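Local coordinates for COMB10 (Helicobacter pylori, PDB 2BHV), which serves as a VirB10-family core subunit of the Com type IV secretion system, its periplasmic domain probably helping to build the envelope-spanning complex, at residues Ile89-Asn94 / Val106-Ile111; Ala50-Pro55 / Gly62-Gln67; Ile116-Thr121 / Val240-Leu245; Leu155-Leu160 / Arg221-Pro226. All blocks are in the same frame, centred on the assembly; numbering follows the deposited sequence.

Contact 1 (Ile89-Asn94 / Val106-Ile111)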
loop_
_atom_site.group_PDB
_atom_site.type_symbol
_atom_site.label_atom_id
_atom_site.label_comp_id
_atom_site.label_asym_id
_atom_site.label_seq_id
_atom_site.Cartn_x
_atom_site.Cartn_y
_atom_site.Cartn_z
ATOM N N ILE A 89 22.625 -1.875 -25.496
ATOM C CA ILE A 89 22.046 -3.142 -25.074
ATOM C C ILE A 89 22.214 -3.302 -23.574
ATOM O O ILE A 89 23.326 -3.196 -23.045
ATOM C CB ILE A 89 22.662 -4.328 -25.833
ATOM C CG1 ILE A 89 22.431 -4.160 -27.330
ATOM C CG2 ILE A 89 22.076 -5.631 -25.358
ATOM C CD1 ILE A 89 23.367 -4.976 -28.183
ATOM N N GLY A 90 21.095 -3.541 -22.895
ATOM C CA GLY A 90 21.080 -3.749 -21.454
ATOM C C GLY A 90 20.317 -4.991 -21.015
ATOM O O GLY A 90 19.573 -5.584 -21.794
ATOM N N TYR A 91 20.512 -5.379 -19.756
ATOM C CA TYR A 91 19.797 -6.490 -19.164
ATOM C C TYR A 91 19.187 -6.000 -17.885
ATOM O O TYR A 91 19.820 -5.281 -17.139
ATOM C CB TYR A 91 20.745 -7.655 -18.914
ATOM C CG TYR A 91 21.386 -8.140 -20.179
ATOM C CD1 TYR A 91 20.739 -9.055 -21.006
ATOM C CD2 TYR A 91 22.629 -7.664 -20.577
ATOM C CE1 TYR A 91 21.322 -9.494 -22.200
ATOM C CE2 TYR A 91 23.222 -8.095 -21.766
ATOM C CZ TYR A 91 22.563 -9.004 -22.568
ATOM O OH TYR A 91 23.159 -9.413 -23.727
ATOM N N TYR A 92 17.939 -6.369 -17.652
ATOM C CA TYR A 92 17.184 -5.826 -16.543
ATOM C C TYR A 92 16.542 -6.924 -15.713
ATOM O O TYR A 92 16.202 -7.993 -16.238
ATOM C CB TYR A 92 16.105 -4.865 -17.046
ATOM C CG TYR A 92 14.951 -5.524 -17.808
ATOM C CD1 TYR A 92 13.832 -6.032 -17.131
ATOM C CD2 TYR A 92 14.969 -5.619 -19.203
ATOM C CE1 TYR A 92 12.783 -6.611 -17.807
ATOM C CE2 TYR A 92 13.918 -6.208 -19.894
ATOM C CZ TYR A 92 12.824 -6.700 -19.188
ATOM O OH TYR A 92 11.770 -7.293 -19.863
ATOM N N SER A 93 16.368 -6.649 -14.418
ATOM C CA SER A 93 15.574 -7.499 -13.541
ATOM C C SER A 93 14.755 -6.659 -12.568
ATOM O O SER A 93 15.142 -5.542 -12.212
ATOM C CB SER A 93 16.460 -8.472 -12.767
ATOM O OG SER A 93 17.195 -7.800 -11.753
ATOM N N ASN A 94 13.618 -7.207 -12.152
ATOM C CA ASN A 94 12.823 -6.611 -11.106
ATOM C C ASN A 94 13.074 -7.379 -9.822
ATOM O O ASN A 94 12.961 -8.595 -9.787
ATOM C CB ASN A 94 11.348 -6.588 -11.504
ATOM C CG ASN A 94 11.054 -5.509 -12.548
ATOM O OD1 ASN A 94 10.884 -5.797 -13.758
ATOM N ND2 ASN A 94 11.023 -4.245 -12.087
ATOM N N VAL A 106 21.494 -3.089 -16.179
ATOM C CA VAL A 106 22.918 -3.036 -16.467
ATOM C C VAL A 106 23.113 -2.823 -17.954
ATOM O O VAL A 106 22.846 -3.708 -18.748
ATOM C CB VAL A 106 23.631 -4.332 -16.054
ATOM C CG1 VAL A 106 25.141 -4.210 -16.253
ATOM C CG2 VAL A 106 23.323 -4.664 -14.632
ATOM N N TRP A 107 23.562 -1.640 -18.332
ATOM C CA TRP A 107 23.881 -1.391 -19.718
ATOM C C TRP A 107 25.237 -2.020 -20.029
ATOM O O TRP A 107 26.260 -1.609 -19.480
ATOM C CB TRP A 107 23.856 0.110 -20.021
ATOM C CG TRP A 107 22.492 0.730 -19.802
ATOM C CD1 TRP A 107 22.140 1.589 -18.806
ATOM C CD2 TRP A 107 21.305 0.529 -20.595
ATOM N NE1 TRP A 107 20.811 1.940 -18.919
ATOM C CE2 TRP A 107 20.274 1.309 -20.008
ATOM C CE3 TRP A 107 21.011 -0.234 -21.743
ATOM C CZ2 TRP A 107 18.976 1.355 -20.528
ATOM C CZ3 TRP A 107 19.715 -0.188 -22.258
ATOM C CH2 TRP A 107 18.715 0.602 -21.648
ATOM N N SER A 108 25.240 -3.027 -20.898
ATOM C CA SER A 108 26.432 -3.843 -21.092
ATOM C C SER A 108 27.248 -3.451 -22.314
ATOM O O SER A 108 28.468 -3.413 -22.240
ATOM C CB SER A 108 26.096 -5.336 -21.127
ATOM O OG SER A 108 25.506 -5.690 -22.353
ATOM N N ARG A 109 26.593 -3.176 -23.441
ATOM C CA ARG A 109 27.335 -2.676 -24.601
ATOM C C ARG A 109 26.583 -1.717 -25.504
ATOM O O ARG A 109 25.354 -1.720 -25.544
ATOM C CB ARG A 109 27.994 -3.805 -25.403
ATOM C CG ARG A 109 27.079 -4.677 -26.239
ATOM C CD ARG A 109 27.884 -5.874 -26.816
ATOM N NE ARG A 109 27.071 -6.767 -27.648
ATOM C CZ ARG A 109 26.140 -7.617 -27.184
ATOM N NH1 ARG A 109 25.882 -7.700 -25.863
ATOM N NH2 ARG A 109 25.454 -8.389 -28.042
ATOM N N ILE A 110 27.354 -0.884 -26.199
ATOM C CA ILE A 110 26.843 0.083 -27.164
ATOM C C ILE A 110 27.343 -0.311 -28.551
ATOM O O ILE A 110 28.533 -0.551 -28.730
ATOM C CB ILE A 110 27.352 1.502 -26.862
ATOM C CG1 ILE A 110 26.947 1.945 -25.452
ATOM C CG2 ILE A 110 26.842 2.494 -27.894
ATOM C CD1 ILE A 110 27.795 3.097 -24.888
ATOM N N ILE A 111 26.435 -0.388 -29.523
ATOM C CA ILE A 111 26.810 -0.666 -30.907
ATOM C C ILE A 111 26.573 0.569 -31.772
ATOM O O ILE A 111 25.428 1.005 -31.941
ATOM C CB ILE A 111 26.052 -1.885 -31.481
ATOM C CG1 ILE A 111 26.294 -3.121 -30.601
ATOM C CG2 ILE A 111 26.467 -2.137 -32.933
ATOM C CD1 ILE A 111 25.478 -4.348 -30.999
#

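Contact 2 (Ala50-Pro55 / Gly62-Gln67)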
loop_
_atom_site.group_PDB
_atom_site.type_symbol
_atom_site.label_atom_id
_atom_site.label_comp_id
_atom_site.label_asym_id
_atom_site.label_seq_id
_atom_site.Cartn_x
_atom_site.Cartn_y
_atom_site.Cartn_z
ATOM N N ALA A 50 18.172 8.684 -24.684
ATOM C CA ALA A 50 17.852 7.527 -25.495
ATOM C C ALA A 50 16.380 7.184 -25.342
ATOM O O ALA A 50 15.735 7.574 -24.366
ATOM C CB ALA A 50 18.723 6.342 -25.109
ATOM N N PHE A 51 15.849 6.470 -26.321
ATOM C CA PHE A 51 14.514 5.926 -26.230
ATOM C C PHE A 51 14.559 4.408 -26.317
ATOM O O PHE A 51 15.442 3.852 -26.975
ATOM C CB PHE A 51 13.586 6.522 -27.303
ATOM C CG PHE A 51 13.973 6.188 -28.734
ATOM C CD1 PHE A 51 13.471 5.048 -29.357
ATOM C CD2 PHE A 51 14.793 7.044 -29.470
ATOM C CE1 PHE A 51 13.806 4.749 -30.676
ATOM C CE2 PHE A 51 15.135 6.749 -30.774
ATOM C CZ PHE A 51 14.640 5.603 -31.381
ATOM N N LEU A 52 13.610 3.747 -25.647
ATOM C CA LEU A 52 13.578 2.292 -25.601
ATOM C C LEU A 52 12.918 1.714 -26.825
ATOM O O LEU A 52 11.810 2.118 -27.178
ATOM C CB LEU A 52 12.818 1.820 -24.381
ATOM C CG LEU A 52 13.333 2.175 -22.990
ATOM C CD1 LEU A 52 12.430 1.538 -21.948
ATOM C CD2 LEU A 52 14.784 1.727 -22.794
ATOM N N ILE A 53 13.606 0.764 -27.464
ATOM C CA ILE A 53 13.071 0.023 -28.606
ATOM C C ILE A 53 12.294 -1.176 -28.094
ATOM O O ILE A 53 11.326 -1.597 -28.700
ATOM C CB ILE A 53 14.201 -0.428 -29.563
ATOM C CG1 ILE A 53 14.851 0.791 -30.214
ATOM C CG2 ILE A 53 13.679 -1.365 -30.632
ATOM C CD1 ILE A 53 16.262 0.537 -30.710
ATOM N N THR A 54 12.720 -1.697 -26.954
ATOM C CA THR A 54 12.152 -2.891 -26.338
ATOM C C THR A 54 11.486 -2.504 -25.027
ATOM O O THR A 54 12.014 -1.668 -24.315
ATOM C CB THR A 54 13.280 -3.891 -26.058
ATOM O OG1 THR A 54 13.638 -4.533 -27.287
ATOM C CG2 THR A 54 12.882 -4.951 -25.015
ATOM N N PRO A 55 10.319 -3.095 -24.704
ATOM C CA PRO A 55 9.693 -2.783 -23.416
ATOM C C PRO A 55 10.389 -3.465 -22.235
ATOM O O PRO A 55 11.146 -4.417 -22.419
ATOM C CB PRO A 55 8.272 -3.330 -23.578
ATOM C CG PRO A 55 8.395 -4.409 -24.546
ATOM C CD PRO A 55 9.509 -4.038 -25.488
ATOM N N GLY A 62 14.639 -9.587 -18.241
ATOM C CA GLY A 62 15.086 -9.842 -19.610
ATOM C C GLY A 62 16.067 -8.844 -20.180
ATOM O O GLY A 62 16.871 -8.267 -19.451
ATOM N N LYS A 63 15.985 -8.643 -21.498
ATOM C CA LYS A 63 16.885 -7.759 -22.252
ATOM C C LYS A 63 16.177 -6.482 -22.752
ATOM O O LYS A 63 14.993 -6.501 -23.093
ATOM C CB LYS A 63 17.496 -8.528 -23.433
ATOM C CG LYS A 63 18.501 -7.743 -24.275
ATOM C CD LYS A 63 19.272 -8.637 -25.266
ATOM C CE LYS A 63 18.560 -8.756 -26.624
ATOM N NZ LYS A 63 19.474 -9.248 -27.697
ATOM N N VAL A 64 16.914 -5.377 -22.792
ATOM C CA VAL A 64 16.369 -4.108 -23.272
ATOM C C VAL A 64 17.310 -3.472 -24.274
ATOM O O VAL A 64 18.530 -3.523 -24.106
ATOM C CB VAL A 64 16.080 -3.106 -22.105
ATOM C CG1 VAL A 64 17.347 -2.720 -21.370
ATOM C CG2 VAL A 64 15.392 -1.874 -22.616
ATOM N N ILE A 65 16.739 -2.883 -25.323
ATOM C CA ILE A 65 17.523 -2.159 -26.306
ATOM C C ILE A 65 17.047 -0.710 -26.371
ATOM O O ILE A 65 15.865 -0.441 -26.553
ATOM C CB ILE A 65 17.423 -2.807 -27.692
ATOM C CG1 ILE A 65 17.802 -4.285 -27.627
ATOM C CG2 ILE A 65 18.308 -2.072 -28.694
ATOM C CD1 ILE A 65 17.341 -5.079 -28.829
ATOM N N ALA A 66 17.978 0.221 -26.202
ATOM C CA ALA A 66 17.684 1.637 -26.370
ATOM C C ALA A 66 18.474 2.215 -27.550
ATOM O O ALA A 66 19.470 1.640 -28.007
ATOM C CB ALA A 66 17.997 2.383 -25.116
ATOM N N GLN A 67 18.027 3.364 -28.041
ATOM C CA GLN A 67 18.719 4.039 -29.112
ATOM C C GLN A 67 19.088 5.468 -28.749
ATOM O O GLN A 67 18.251 6.241 -28.343
ATOM C CB GLN A 67 17.868 4.030 -30.354
ATOM C CG GLN A 67 18.662 4.388 -31.561
ATOM C CD GLN A 67 17.837 4.444 -32.786
ATOM O OE1 GLN A 67 17.627 5.514 -33.336
ATOM N NE2 GLN A 67 17.363 3.291 -33.240
#

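Contact 3 (Ile116-Thr121 / Val240-Leu245)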
loop_
_atom_site.group_PDB
_atom_site.type_symbol
_atom_site.label_atom_id
_atom_site.label_comp_id
_atom_site.label_asym_id
_atom_site.label_seq_id
_atom_site.Cartn_x
_atom_site.Cartn_y
_atom_site.Cartn_z
ATOM N N ILE A 116 30.888 -0.513 -34.616
ATOM C CA ILE A 116 31.930 -0.711 -33.605
ATOM C C ILE A 116 31.264 -1.035 -32.272
ATOM O O ILE A 116 30.307 -0.368 -31.877
ATOM C CB ILE A 116 32.965 0.481 -33.493
ATOM C CG1 ILE A 116 32.508 1.555 -32.504
ATOM C CG2 ILE A 116 33.297 1.069 -34.874
ATOM C CD1 ILE A 116 33.335 2.858 -32.548
ATOM N N ASN A 117 31.747 -2.086 -31.609
ATOM C CA ASN A 117 31.221 -2.481 -30.312
ATOM C C ASN A 117 31.960 -1.856 -29.143
ATOM O O ASN A 117 33.168 -2.027 -29.000
ATOM C CB ASN A 117 31.230 -3.995 -30.178
ATOM C CG ASN A 117 29.944 -4.619 -30.658
ATOM O OD1 ASN A 117 29.157 -5.143 -29.853
ATOM N ND2 ASN A 117 29.703 -4.552 -31.971
ATOM N N ILE A 118 31.230 -1.127 -28.310
ATOM C CA ILE A 118 31.791 -0.593 -27.084
ATOM C C ILE A 118 31.325 -1.435 -25.901
ATOM O O ILE A 118 30.136 -1.444 -25.581
ATOM C CB ILE A 118 31.372 0.864 -26.887
ATOM C CG1 ILE A 118 31.645 1.667 -28.165
ATOM C CG2 ILE A 118 32.108 1.464 -25.706
ATOM C CD1 ILE A 118 31.019 3.050 -28.192
ATOM N N MET A 119 32.258 -2.156 -25.274
ATOM C CA MET A 119 31.960 -2.921 -24.056
ATOM C C MET A 119 31.885 -2.058 -22.810
ATOM O O MET A 119 32.735 -1.194 -22.588
ATOM C CB MET A 119 32.983 -4.025 -23.827
ATOM C CG MET A 119 32.414 -5.406 -24.010
ATOM S SD MET A 119 31.613 -5.556 -25.615
ATOM C CE MET A 119 33.027 -5.435 -26.740
ATOM N N LEU A 120 30.860 -2.306 -22.002
ATOM C CA LEU A 120 30.706 -1.659 -20.707
ATOM C C LEU A 120 30.787 -2.714 -19.603
ATOM O O LEU A 120 31.451 -2.505 -18.586
ATOM C CB LEU A 120 29.385 -0.887 -20.641
ATOM C CG LEU A 120 29.169 0.130 -21.772
ATOM C CD1 LEU A 120 27.696 0.409 -21.990
ATOM C CD2 LEU A 120 29.923 1.442 -21.534
ATOM N N THR A 121 30.114 -3.845 -19.814
ATOM C CA THR A 121 30.177 -4.994 -18.914
ATOM C C THR A 121 29.956 -6.278 -19.726
ATOM O O THR A 121 28.972 -6.394 -20.459
ATOM C CB THR A 121 29.121 -4.895 -17.776
ATOM O OG1 THR A 121 29.220 -3.621 -17.106
ATOM C CG2 THR A 121 29.319 -6.013 -16.758
ATOM N N VAL A 240 35.854 -1.611 -28.655
ATOM C CA VAL A 240 36.323 -0.684 -27.635
ATOM C C VAL A 240 35.978 -1.267 -26.281
ATOM O O VAL A 240 34.801 -1.504 -25.984
ATOM C CB VAL A 240 35.663 0.713 -27.756
ATOM C CG1 VAL A 240 36.121 1.634 -26.627
ATOM C CG2 VAL A 240 35.978 1.346 -29.096
ATOM N N ILE A 241 36.999 -1.516 -25.468
ATOM C CA ILE A 241 36.775 -1.918 -24.095
ATOM C C ILE A 241 36.881 -0.670 -23.219
ATOM O O ILE A 241 37.974 -0.166 -22.979
ATOM C CB ILE A 241 37.743 -3.038 -23.650
ATOM C CG1 ILE A 241 37.555 -4.269 -24.535
ATOM C CG2 ILE A 241 37.486 -3.421 -22.204
ATOM C CD1 ILE A 241 38.669 -5.295 -24.410
ATOM N N ALA A 242 35.734 -0.170 -22.766
ATOM C CA ALA A 242 35.671 1.075 -22.019
ATOM C C ALA A 242 36.366 0.952 -20.673
ATOM O O ALA A 242 36.378 -0.119 -20.085
ATOM C CB ALA A 242 34.232 1.491 -21.831
ATOM N N GLU A 243 36.947 2.054 -20.196
ATOM C CA GLU A 243 37.550 2.103 -18.853
ATOM C C GLU A 243 36.833 3.074 -17.939
ATOM O O GLU A 243 36.598 4.217 -18.313
ATOM C CB GLU A 243 39.002 2.521 -18.929
ATOM C CG GLU A 243 39.932 1.449 -19.392
ATOM C CD GLU A 243 41.275 2.025 -19.785
ATOM O OE1 GLU A 243 41.886 2.740 -18.939
ATOM O OE2 GLU A 243 41.705 1.779 -20.946
ATOM N N PHE A 244 36.512 2.623 -16.735
ATOM C CA PHE A 244 35.795 3.451 -15.780
ATOM C C PHE A 244 36.750 3.954 -14.716
ATOM O O PHE A 244 37.108 3.207 -13.804
ATOM C CB PHE A 244 34.654 2.658 -15.141
ATOM C CG PHE A 244 33.635 2.155 -16.133
ATOM C CD1 PHE A 244 33.839 0.956 -16.813
ATOM C CD2 PHE A 244 32.468 2.876 -16.389
ATOM C CE1 PHE A 244 32.894 0.490 -17.733
ATOM C CE2 PHE A 244 31.526 2.410 -17.300
ATOM C CZ PHE A 244 31.742 1.222 -17.973
ATOM N N LEU A 245 37.174 5.212 -14.841
ATOM C CA LEU A 245 38.130 5.813 -13.903
ATOM C C LEU A 245 37.428 6.152 -12.585
ATOM O O LEU A 245 36.997 7.291 -12.370
ATOM C CB LEU A 245 38.812 7.056 -14.507
ATOM C CG LEU A 245 39.542 7.060 -15.873
ATOM C CD1 LEU A 245 40.447 5.833 -16.122
ATOM C CD2 LEU A 245 38.575 7.263 -17.029
#

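Contact 4 (Leu155-Leu160 / Arg221-Pro226)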
loop_
_atom_site.group_PDB
_atom_site.type_symbol
_atom_site.label_atom_id
_atom_site.label_comp_id
_atom_site.label_asym_id
_atom_site.label_seq_id
_atom_site.Cartn_x
_atom_site.Cartn_y
_atom_site.Cartn_z
ATOM N N LEU A 155 17.798 7.235 -16.015
ATOM C CA LEU A 155 16.931 8.317 -15.537
ATOM C C LEU A 155 15.774 8.578 -16.488
ATOM O O LEU A 155 15.844 8.202 -17.658
ATOM C CB LEU A 155 17.756 9.585 -15.373
ATOM C CG LEU A 155 18.749 9.744 -14.208
ATOM C CD1 LEU A 155 19.161 8.455 -13.509
ATOM C CD2 LEU A 155 19.972 10.513 -14.659
ATOM N N THR A 156 14.718 9.229 -15.994
ATOM C CA THR A 156 13.544 9.521 -16.819
ATOM C C THR A 156 13.820 10.613 -17.794
ATOM O O THR A 156 14.433 11.643 -17.445
ATOM C CB THR A 156 12.396 10.115 -16.045
ATOM O OG1 THR A 156 12.535 9.826 -14.661
ATOM C CG2 THR A 156 11.092 9.602 -16.599
ATOM N N ASN A 157 13.317 10.416 -19.009
ATOM C CA ASN A 157 13.086 11.528 -19.894
ATOM C C ASN A 157 11.669 11.464 -20.445
ATOM O O ASN A 157 11.395 11.946 -21.537
ATOM C CB ASN A 157 14.117 11.538 -21.000
ATOM C CG ASN A 157 14.131 12.836 -21.766
ATOM O OD1 ASN A 157 13.753 13.883 -21.258
ATOM N ND2 ASN A 157 14.572 12.767 -23.001
ATOM N N GLY A 158 10.768 10.889 -19.650
ATOM C CA GLY A 158 9.393 10.652 -20.054
ATOM C C GLY A 158 9.168 9.179 -20.313
ATOM O O GLY A 158 9.267 8.718 -21.459
ATOM N N LEU A 159 8.884 8.438 -19.246
ATOM C CA LEU A 159 8.565 7.020 -19.355
ATOM C C LEU A 159 7.079 6.825 -19.634
ATOM O O LEU A 159 6.233 7.494 -19.033
ATOM C CB LEU A 159 8.938 6.273 -18.072
ATOM C CG LEU A 159 10.386 6.309 -17.597
ATOM C CD1 LEU A 159 10.519 5.707 -16.201
ATOM C CD2 LEU A 159 11.298 5.610 -18.586
ATOM N N LEU A 160 6.774 5.912 -20.557
ATOM C CA LEU A 160 5.409 5.469 -20.765
ATOM C C LEU A 160 5.130 4.269 -19.877
ATOM O O LEU A 160 5.542 3.143 -20.186
ATOM C CB LEU A 160 5.187 5.114 -22.219
ATOM C CG LEU A 160 4.720 6.254 -23.119
ATOM C CD1 LEU A 160 5.867 7.198 -23.461
ATOM C CD2 LEU A 160 4.103 5.667 -24.392
ATOM N N ARG A 221 11.209 7.393 -23.037
ATOM C CA ARG A 221 12.373 8.234 -23.202
ATOM C C ARG A 221 13.187 8.264 -21.919
ATOM O O ARG A 221 12.649 8.394 -20.824
ATOM C CB ARG A 221 11.917 9.636 -23.554
ATOM C CG ARG A 221 12.700 10.296 -24.672
ATOM C CD ARG A 221 12.093 9.957 -25.987
ATOM N NE ARG A 221 12.544 10.832 -27.064
ATOM C CZ ARG A 221 11.729 11.525 -27.862
ATOM N NH1 ARG A 221 10.407 11.465 -27.710
ATOM N NH2 ARG A 221 12.233 12.282 -28.823
ATOM N N VAL A 222 14.500 8.178 -22.064
ATOM C CA VAL A 222 15.377 7.903 -20.941
ATOM C C VAL A 222 16.701 8.700 -21.024
ATOM O O VAL A 222 17.146 9.033 -22.115
ATOM C CB VAL A 222 15.611 6.375 -20.891
ATOM C CG1 VAL A 222 17.082 6.009 -20.886
ATOM C CG2 VAL A 222 14.836 5.747 -19.741
ATOM N N PHE A 223 17.302 9.025 -19.881
ATOM C CA PHE A 223 18.697 9.463 -19.857
ATOM C C PHE A 223 19.549 8.344 -19.303
ATOM O O PHE A 223 19.286 7.843 -18.208
ATOM C CB PHE A 223 18.903 10.703 -18.975
ATOM C CG PHE A 223 18.285 11.935 -19.517
ATOM C CD1 PHE A 223 18.775 12.520 -20.666
ATOM C CD2 PHE A 223 17.214 12.521 -18.878
ATOM C CE1 PHE A 223 18.200 13.658 -21.175
ATOM C CE2 PHE A 223 16.632 13.667 -19.392
ATOM C CZ PHE A 223 17.123 14.231 -20.542
ATOM N N ILE A 224 20.567 7.946 -20.056
ATOM C CA ILE A 224 21.577 7.049 -19.532
ATOM C C ILE A 224 22.749 7.890 -19.032
ATOM O O ILE A 224 23.298 8.697 -19.778
ATOM C CB ILE A 224 22.026 6.038 -20.578
ATOM C CG1 ILE A 224 20.848 5.151 -20.980
ATOM C CG2 ILE A 224 23.184 5.190 -20.046
ATOM C CD1 ILE A 224 21.098 4.238 -22.160
ATOM N N SER A 225 23.110 7.708 -17.760
ATOM C CA SER A 225 24.082 8.557 -17.095
ATOM C C SER A 225 25.225 7.762 -16.455
ATOM O O SER A 225 25.001 6.913 -15.599
ATOM C CB SER A 225 23.378 9.399 -16.046
ATOM O OG SER A 225 24.309 10.184 -15.320
ATOM N N PRO A 226 26.460 8.044 -16.862
ATOM C CA PRO A 226 27.602 7.381 -16.264
ATOM C C PRO A 226 27.779 7.800 -14.818
ATOM O O PRO A 226 27.668 8.984 -14.492
ATOM C CB PRO A 226 28.775 7.896 -17.095
ATOM C CG PRO A 226 28.170 8.445 -18.325
ATOM C CD PRO A 226 26.869 8.992 -17.900
#

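Contact 1 (Ile89-Asn94 / Val106-Ile111)
The guanidinium of Arg109 carries the end of Ile89 on one face, with Ile89 CD1 3.9 Å above the plane and over its centre. The two residues belong to a beta hairpin of strands 87-94 and 103-111, interrupted by a classic beta bulge in which Ser108 and Arg109 both face Ile89. At the guanidinium edge, near the plane, comes the hydroxyl of Tyr91, but Tyr91 OH and Arg109 NH1 stay 3.9 Å apart. Ring and guanidinium are turned 28° from each other, and Ser108 OG meets the edge of the Tyr91 ring at CE2. On the opposite face of the sheet, the indole of Trp107 has Ile89 C at its edge and takes Gly90 N obliquely, 3.5 Å from Trp107 CE3. At the bulge Ile89 O receives two N-H groups in its carbonyl plane, from Ser108 N at 2.9 Å and Arg109 N at 3.3 Å, and Ser108 OG adds a weak third bond. Arg109 CG lies between its backbone N and carbonyl carbon (chi1 73°), and the chain then runs extended, alongside Ile89. Tyr91 and Val106 close the next hydrogen-bonded pair and also pack on Val135 and Leu138 of helix 132-146. Trp107 NE1 bonds to Thr154 OG1, while its side chain rests on Val64 and Ala66. Ile89 CD1, besides covering the guanidinium, meets the CD1 methyl of Ile111 at 3.6 Å.

Contact 2 (Ala50-Pro55 / Gly62-Gln67)
Phe51 and Gln67 pack side by side, pointing the same way, in this antiparallel strand pair. Phe51 holds CG between its backbone N and carbonyl carbon (chi1 64°), which presents one ring face to Gln67 CB, 3.7 Å above the plane and offset toward the rim. Gln67 extends fully beyond CG, so its amide reaches the far end of the ring, OE1 lying 3.6 Å from Phe51 CZ with the two planes 57° apart. Their backbones exchange both hydrogen bonds. Ile53 crosses Gln67 obliquely, its CD1 3.9 Å from Gln67 CB and equally near Ile65 CG2. On the face of the sheet opposite Phe51 and Gln67, Leu52 CD2 touches Val64 CG2 at 3.7 Å and Ala66 CB at 4.0 Å. With CG2 anti to its backbone N, Val64 meets Leu52 through that branch. The regular pairing ends after Leu52, yet Ile65 O still takes Ile53 N at 2.7 Å and, weakly, Thr54 N. Thr54 then sets CG2 against Lys63 O and OG1 near Ile65 CD1. Strand 48-52 is flanked on its other side by strand 221-226, joined through Ala50 and Val222, and strand 62-68 by strand 87-94, joined through Val64 and Gly90, with Lys63 packing on Tyr91 of that strand.

Contact 3 (Ile116-Thr121 / Val240-Leu245)
Val240 loses more surface than any other residue of this contact, and its side chain lies next to that of Ile118, pointing the same way, with Val240 CG1 4.1 Å from Ile118 CG2. Val240 CG1 is anti to its own backbone N (chi1 177°), as CG2 is in Ile118, so the two branches that meet occupy equivalent positions. The backbone of Val240 grips both neighbours of Ile118: Val240 N gives to Asn117 O at 2.7 Å, and Val240 O takes Met119 N at 2.7 Å, the latter nearly straight on to the oxygen. Met119 does the reciprocal with Ile241, using its N for Val240 and its O for Ala242 N at 3.2 Å. Val240 and Met119 thus each bond to the two residues flanking their opposite number, the pattern of parallel beta strands, and this is the parallel pairing within an otherwise antiparallel mixed sheet: strand 239-245, from the C-terminal end, lies along strand 117-119. The side chain of Met119 is on the face of Ile241; only its CB comes near Val240 O, and the bent remainder turns to Arg109. Leu120, where the strand has ended, meets Phe244 at about a right angle, Leu120 CD2 being 4.0 Å from Phe244 CZ. Leu120 O approaches the same ring obliquely, near CE1, and Ala242 CB points at the other strand, near Met119 O and Leu120 CD2. Strand 229-231 flanks the far side, where Ile230 touches Ala242 and Phe244, while Pro233 and Pro235 cover Val240.

Contact 4 (Leu155-Leu160 / Arg221-Pro226)
Asn157 lies over one face of the Phe223 ring, its CB 3.6 Å above the plane and offset toward the rim, with the amide plane tilted 31° to the ring and OD1 3.4 Å from Phe223 CE2. The segments are neighbouring antiparallel strands ending in a classic beta bulge, Asn157 and Gly158 both facing Arg221. Leu155 and Phe223 make the hydrogen-bonded pair before it, their CB atoms 3.9 Å apart. In the bulge Arg221 O accepts Asn157 N at 2.8 Å, and Arg221 N returns a bond to Gly158 O at 2.8 Å, each donor standing well above its carbonyl plane. Gly158 has a positive phi. Asn157 CG is anti to its backbone N (chi1 -167°), a turn that brings the amide to the rim of the ring, near CE2 and CZ, and sets ND2 beside Arg221 CG. From there Arg221 bends at chi2 and goes outward to Glu69, with which NE forms a salt bridge. Met47 packs against Leu155 and Phe223. Strand 152-156 is outermost in this chain's sheet, and the second subunit meets it: Thr156 OG1 bonds to Met194 O of that subunit, and Leu159 N to Gln187 OE1, also of the second subunit. On the side away from Phe223, Leu159 CD2 touches Val222 CG2 at 3.7 Å.

All four contacts belong to one mixed sheet. Contacts 1 and 2 meet where strands 87-94 and 62-68 pair, Gly90 N to Val64 O. Contact 1 joins contact 3 through Ser108 and Leu120, and contact 2 joins contact 4 through Ala50 and Val222. Contact 1 is the most buried, its centre about 7 Å from the centre of the chain, whereas contact 3, whose centre is about 18 Å away, is partly exposed. Contacts 2 and 4 are also partly buried, but only contact 4 reaches the second subunit. Contacts 1 and 4 each contain a bulge, contact 3 alone is parallel and largely aliphatic, and contacts 2 and 4 both set the CB of an amide residue over a phenyl face.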